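Local atomic coordinates of polysaccharide biosynthesis protein CapD (Bacillus thuringiensis HD-771, PDB entry 6BWC), a protein that probably acts as a short-chain dehydrogenase-type, NADP-binding enzyme on UDP-N-acetylglucosamine in the biosynthesis of CMP-pseudaminic acid, the activated sugar used in flagellin glycosylation. Residues D80-V85 with K122-T127. The protein carries 2 engineered substitutions. Numbering follows the deposited sequence.
Sequences DYVFHV and KKVVFT. With NAP (NADP nicotinamide-adenine-dinucleotide phosphate), chain N.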
ATOM      1  N   ASP C  80       7.167  -5.405 -27.199  1.00 15.00           N
ATOM      2  CA  ASP C  80       6.192  -5.332 -28.249  1.00 14.95           C
ATOM      3  C   ASP C  80       5.043  -6.310 -28.045  1.00 14.83           C
ATOM      4  O   ASP C  80       3.899  -5.939 -28.295  1.00 15.06           O
ATOM      5  CB  ASP C  80       6.869  -5.558 -29.595  1.00 15.31           C
ATOM      6  CG  ASP C  80       7.818  -4.420 -29.966  1.00 16.08           C
ATOM      7  OD1 ASP C  80       7.477  -3.227 -29.746  1.00 16.09           O
ATOM      8  OD2 ASP C  80       8.913  -4.721 -30.496  1.00 16.95           O
ATOM      9  N   TYR C  81       5.310  -7.532 -27.578  1.00 14.63           N
ATOM     10  CA  TYR C  81       4.260  -8.580 -27.498  1.00 14.07           C
ATOM     11  C   TYR C  81       4.288  -9.326 -26.166  1.00 13.32           C
ATOM     12  O   TYR C  81       5.263  -9.991 -25.842  1.00 13.56           O
ATOM     13  CB  TYR C  81       4.398  -9.566 -28.675  1.00 14.39           C
ATOM     14  CG  TYR C  81       4.308  -8.914 -30.044  1.00 14.22           C
ATOM     15  CD1 TYR C  81       3.098  -8.521 -30.561  1.00 14.36           C
ATOM     16  CD2 TYR C  81       5.448  -8.683 -30.805  1.00 14.43           C
ATOM     17  CE1 TYR C  81       3.012  -7.903 -31.800  1.00 14.89           C
ATOM     18  CE2 TYR C  81       5.378  -8.070 -32.040  1.00 14.72           C
ATOM     19  CZ  TYR C  81       4.159  -7.674 -32.534  1.00 14.96           C
ATOM     20  OH  TYR C  81       4.094  -7.058 -33.756  1.00 15.28           O
ATOM     21  N   VAL C  82       3.200  -9.206 -25.412  1.00 12.88           N
ATOM     22  CA  VAL C  82       3.044  -9.806 -24.073  1.00 12.58           C
ATOM     23  C   VAL C  82       2.142 -11.070 -24.136  1.00 12.30           C
ATOM     24  O   VAL C  82       0.998 -11.002 -24.549  1.00 11.77           O
ATOM     25  CB  VAL C  82       2.451  -8.760 -23.072  1.00 12.32           C
ATOM     26  CG1 VAL C  82       2.259  -9.340 -21.683  1.00 12.23           C
ATOM     27  CG2 VAL C  82       3.352  -7.544 -22.957  1.00 12.32           C
ATOM     28  N   PHE C  83       2.672 -12.212 -23.719  1.00 12.36           N
ATOM     29  CA  PHE C  83       1.850 -13.396 -23.475  1.00 12.59           C
ATOM     30  C   PHE C  83       1.620 -13.587 -21.961  1.00 12.34           C
ATOM     31  O   PHE C  83       2.553 -14.001 -21.244  1.00 11.88           O
ATOM     32  CB  PHE C  83       2.522 -14.668 -24.031  1.00 12.71           C
ATOM     33  CG  PHE C  83       2.696 -14.695 -25.519  1.00 12.61           C
ATOM     34  CD1 PHE C  83       1.707 -15.224 -26.337  1.00 12.53           C
ATOM     35  CD2 PHE C  83       3.898 -14.265 -26.108  1.00 12.81           C
ATOM     36  CE1 PHE C  83       1.885 -15.299 -27.717  1.00 12.49           C
ATOM     37  CE2 PHE C  83       4.079 -14.336 -27.489  1.00 12.69           C
ATOM     38  CZ  PHE C  83       3.068 -14.853 -28.292  1.00 12.56           C
ATOM     39  N   HIS C  84       0.387 -13.320 -21.502  1.00 12.16           N
ATOM     40  CA  HIS C  84      -0.006 -13.488 -20.085  1.00 12.31           C
ATOM     41  C   HIS C  84      -0.528 -14.927 -19.808  1.00 12.64           C
ATOM     42  O   HIS C  84      -1.716 -15.233 -19.872  1.00 12.27           O
ATOM     43  CB  HIS C  84      -0.972 -12.354 -19.669  1.00 12.44           C
ATOM     44  CG  HIS C  84      -1.611 -12.511 -18.311  1.00 12.40           C
ATOM     45  ND1 HIS C  84      -1.020 -13.181 -17.258  1.00 12.38           N
ATOM     46  CD2 HIS C  84      -2.791 -12.041 -17.836  1.00 12.16           C
ATOM     47  CE1 HIS C  84      -1.821 -13.146 -16.209  1.00 12.35           C
ATOM     48  NE2 HIS C  84      -2.897 -12.453 -16.532  1.00 12.30           N
ATOM     49  N   VAL C  85       0.424 -15.791 -19.466  1.00 13.41           N
ATOM     50  CA  VAL C  85       0.229 -17.229 -19.299  1.00 13.91           C
ATOM     51  C   VAL C  85       0.349 -17.707 -17.810  1.00 14.28           C
ATOM     52  O   VAL C  85      -0.006 -18.859 -17.475  1.00 14.05           O
ATOM     53  CB  VAL C  85       1.242 -17.957 -20.208  1.00 14.40           C
ATOM     54  CG1 VAL C  85       0.842 -19.412 -20.431  1.00 14.92           C
ATOM     55  CG2 VAL C  85       1.334 -17.245 -21.551  1.00 14.45           C
ATOM     56  N   LYS C 122       2.334  -3.346 -27.995  1.00 20.97           N
ATOM     57  CA  LYS C 122       1.472  -3.495 -29.170  1.00 22.70           C
ATOM     58  C   LYS C 122       0.232  -4.369 -28.899  1.00 23.78           C
ATOM     59  O   LYS C 122      -0.894  -3.923 -29.144  1.00 23.21           O
ATOM     60  CB  LYS C 122       2.263  -4.000 -30.377  1.00 23.03           C
ATOM     61  CG  LYS C 122       3.410  -3.069 -30.737  1.00 23.82           C
ATOM     62  CD  LYS C 122       3.760  -3.106 -32.216  1.00 25.16           C
ATOM     63  CE  LYS C 122       4.881  -2.131 -32.550  1.00 25.80           C
ATOM     64  NZ  LYS C 122       6.217  -2.601 -32.055  1.00 26.29           N
ATOM     65  N   LYS C 123       0.447  -5.594 -28.410  1.00 24.97           N
ATOM     66  CA  LYS C 123      -0.637  -6.542 -28.134  1.00 25.59           C
ATOM     67  C   LYS C 123      -0.362  -7.395 -26.914  1.00 23.56           C
ATOM     68  O   LYS C 123       0.787  -7.642 -26.551  1.00 20.93           O
ATOM     69  CB  LYS C 123      -0.853  -7.505 -29.301  1.00 28.60           C
ATOM     70  CG  LYS C 123      -1.072  -6.864 -30.664  1.00 32.22           C
ATOM     71  CD  LYS C 123      -1.422  -7.944 -31.686  1.00 36.08           C
ATOM     72  CE  LYS C 123      -1.763  -7.437 -33.089  1.00 37.80           C
ATOM     73  NZ  LYS C 123      -2.483  -8.514 -33.840  1.00 38.27           N
ATOM     74  N   VAL C 124      -1.462  -7.871 -26.331  1.00 22.40           N
ATOM     75  CA  VAL C 124      -1.472  -8.793 -25.208  1.00 21.02           C
ATOM     76  C   VAL C 124      -2.456  -9.904 -25.508  1.00 20.39           C
ATOM     77  O   VAL C 124      -3.570  -9.636 -25.969  1.00 20.33           O
ATOM     78  CB  VAL C 124      -1.983  -8.113 -23.942  1.00 20.88           C
ATOM     79  CG1 VAL C 124      -1.917  -9.068 -22.748  1.00 20.77           C
ATOM     80  CG2 VAL C 124      -1.201  -6.834 -23.701  1.00 21.16           C
ATOM     81  N   VAL C 125      -2.045 -11.140 -25.231  1.00 19.78           N
ATOM     82  CA  VAL C 125      -2.920 -12.308 -25.312  1.00 18.93           C
ATOM     83  C   VAL C 125      -3.068 -12.891 -23.925  1.00 17.91           C
ATOM     84  O   VAL C 125      -2.090 -13.346 -23.346  1.00 17.57           O
ATOM     85  CB  VAL C 125      -2.358 -13.366 -26.267  1.00 18.89           C
ATOM     86  CG1 VAL C 125      -3.147 -14.668 -26.168  1.00 18.54           C
ATOM     87  CG2 VAL C 125      -2.385 -12.823 -27.694  1.00 19.32           C
ATOM     88  N   PHE C 126      -4.283 -12.839 -23.394  1.00 17.30           N
ATOM     89  CA  PHE C 126      -4.612 -13.513 -22.152  1.00 17.19           C
ATOM     90  C   PHE C 126      -5.011 -14.958 -22.466  1.00 18.04           C
ATOM     91  O   PHE C 126      -5.660 -15.261 -23.491  1.00 17.87           O
ATOM     92  CB  PHE C 126      -5.743 -12.792 -21.408  1.00 16.75           C
ATOM     93  CG  PHE C 126      -6.177 -13.490 -20.141  1.00 16.32           C
ATOM     94  CD1 PHE C 126      -5.262 -13.735 -19.125  1.00 16.25           C
ATOM     95  CD2 PHE C 126      -7.496 -13.886 -19.953  1.00 16.23           C
ATOM     96  CE1 PHE C 126      -5.636 -14.378 -17.957  1.00 16.04           C
ATOM     97  CE2 PHE C 126      -7.886 -14.532 -18.790  1.00 16.00           C
ATOM     98  CZ  PHE C 126      -6.948 -14.787 -17.795  1.00 16.10           C
ATOM     99  N   THR C 127      -4.639 -15.837 -21.554  1.00 18.22           N
ATOM    100  CA  THR C 127      -4.832 -17.249 -21.709  1.00 18.50           C
ATOM    101  C   THR C 127      -5.871 -17.662 -20.667  1.00 19.13           C
ATOM    102  O   THR C 127      -5.548 -17.854 -19.483  1.00 18.86           O
ATOM    103  CB  THR C 127      -3.461 -17.916 -21.563  1.00 18.71           C
ATOM    104  OG1 THR C 127      -2.861 -17.987 -22.859  1.00 19.16           O
ATOM    105  CG2 THR C 127      -3.545 -19.259 -21.025  1.00 18.76           C
TER
HETATM  106  PA  NAP N 400       1.768 -23.948 -15.440  1.00 11.89           P
HETATM  107  O1A NAP N 400       2.624 -25.046 -16.005  1.00 11.76           O
HETATM  108  O2A NAP N 400       1.442 -24.041 -13.989  1.00 11.61           O
HETATM  109  O5B NAP N 400       2.421 -22.529 -15.750  1.00 12.48           O
HETATM  110  C5B NAP N 400       2.218 -21.441 -14.845  1.00 13.55           C
HETATM  111  C4B NAP N 400       3.283 -20.376 -15.087  1.00 14.05           C
HETATM  112  O4B NAP N 400       3.036 -19.172 -14.363  1.00 14.10           O
HETATM  113  C3B NAP N 400       4.619 -20.860 -14.590  1.00 14.55           C
HETATM  114  O3B NAP N 400       5.568 -20.252 -15.461  1.00 14.51           O
HETATM  115  C2B NAP N 400       4.676 -20.325 -13.182  1.00 15.21           C
HETATM  116  O2B NAP N 400       6.022 -20.332 -12.754  1.00 16.97           O
HETATM  117  C1B NAP N 400       4.038 -18.947 -13.363  1.00 14.74           C
HETATM  118  N9A NAP N 400       3.375 -18.254 -12.206  1.00 14.66           N
HETATM  119  C8A NAP N 400       2.471 -18.717 -11.294  1.00 14.92           C
HETATM  120  N7A NAP N 400       2.080 -17.739 -10.407  1.00 14.59           N
HETATM  121  C5A NAP N 400       2.740 -16.622 -10.759  1.00 14.59           C
HETATM  122  C6A NAP N 400       2.840 -15.218 -10.286  1.00 14.46           C
HETATM  123  N6A NAP N 400       2.142 -14.773  -9.232  1.00 14.61           N
HETATM  124  N1A NAP N 400       3.650 -14.372 -10.944  1.00 14.28           N
HETATM  125  C2A NAP N 400       4.381 -14.754 -12.006  1.00 14.38           C
HETATM  126  N3A NAP N 400       4.354 -16.006 -12.491  1.00 14.44           N
HETATM  127  C4A NAP N 400       3.574 -16.966 -11.932  1.00 14.58           C
HETATM  128  O3  NAP N 400       0.390 -23.762 -16.259  1.00 11.95           O
HETATM  129  PN  NAP N 400       0.102 -24.096 -17.819  1.00 11.96           P
HETATM  130  O1N NAP N 400       1.284 -23.732 -18.706  1.00 12.34           O
HETATM  131  O2N NAP N 400      -0.529 -25.452 -17.905  1.00 11.96           O
HETATM  132  O5D NAP N 400      -1.117 -23.121 -18.122  1.00 12.19           O
HETATM  133  C5D NAP N 400      -0.848 -21.804 -18.534  1.00 12.66           C
HETATM  134  C4D NAP N 400      -2.149 -21.014 -18.637  1.00 13.08           C
HETATM  135  O4D NAP N 400      -3.088 -21.808 -19.375  1.00 13.12           O
HETATM  136  C3D NAP N 400      -2.851 -20.601 -17.331  1.00 13.12           C
HETATM  137  O3D NAP N 400      -3.213 -19.221 -17.428  1.00 13.01           O
HETATM  138  C2D NAP N 400      -4.089 -21.462 -17.250  1.00 13.32           C
HETATM  139  O2D NAP N 400      -5.195 -20.787 -16.643  1.00 13.21           O
HETATM  140  C1D NAP N 400      -4.363 -21.764 -18.724  1.00 13.49           C
HETATM  141  N1N NAP N 400      -5.085 -23.017 -18.977  1.00 13.68           N
HETATM  142  C2N NAP N 400      -4.421 -24.175 -18.826  1.00 14.03           C
HETATM  143  C3N NAP N 400      -4.996 -25.415 -19.040  1.00 13.84           C
HETATM  144  C7N NAP N 400      -4.265 -26.697 -18.839  1.00 14.26           C
HETATM  145  O7N NAP N 400      -4.912 -27.745 -18.877  1.00 14.63           O
HETATM  146  N7N NAP N 400      -2.952 -26.726 -18.593  1.00 14.44           N
HETATM  147  C4N NAP N 400      -6.406 -25.478 -19.501  1.00 14.01           C
HETATM  148  C5N NAP N 400      -7.037 -24.159 -19.623  1.00 13.95           C
HETATM  149  C6N NAP N 400      -6.354 -22.980 -19.382  1.00 13.68           C
HETATM  150  P2B NAP N 400       6.413 -20.212 -11.195  1.00 20.64           P
HETATM  151  O1X NAP N 400       7.880 -20.583 -11.285  1.00 20.66           O
HETATM  152  O2X NAP N 400       6.244 -18.751 -10.833  1.00 19.86           O
HETATM  153  O3X NAP N 400       5.492 -21.183 -10.418  1.00 20.55           O
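His84 lays the CD2 side of its imidazole alongside the Phe126 ring in an oblique pair, neither a stack nor edge-to-face; the ring centroids are 5.1 Å apart and the planes turned by 39°. Both side chains point the same way, each with CG anti to the backbone nitrogen, and His84 NE2 is held by Thr109 OG1 on helix 98-118. Val82 and Val124 share this face, where Val82 CB lies 4.2 Å from Val124 CG2; Tyr81, Phe83 and Val125 occupy the other, beneath helix 207-220. Parallel pairing underlies the match: Val82 N donates to Lys123 O at 3.1 Å, almost straight at 177°, then Val82 O receives Val125 N and His84 N reaches Val125 O. These are neighbouring strands of a Rossmann-type sheet, joined by a crossover that includes helix 98-118. Just before the two strands begin, Lys122 bends at its last torsion (chi4 73°) to set NZ 2.7 Å from Asp80 OD1, a salt bridge in which NZ meets OD1 from above the carboxylate plane. The C-terminal ends meet the cofactor instead: Val85 CG1 packs 3.5 Å from NADP C5D, Thr127 CG2 touches the nicotinamide ribose, and ribose O3D has the carbonyl oxygens of Val85 and Thr127 both within reach, each a weak hydrogen bond at best.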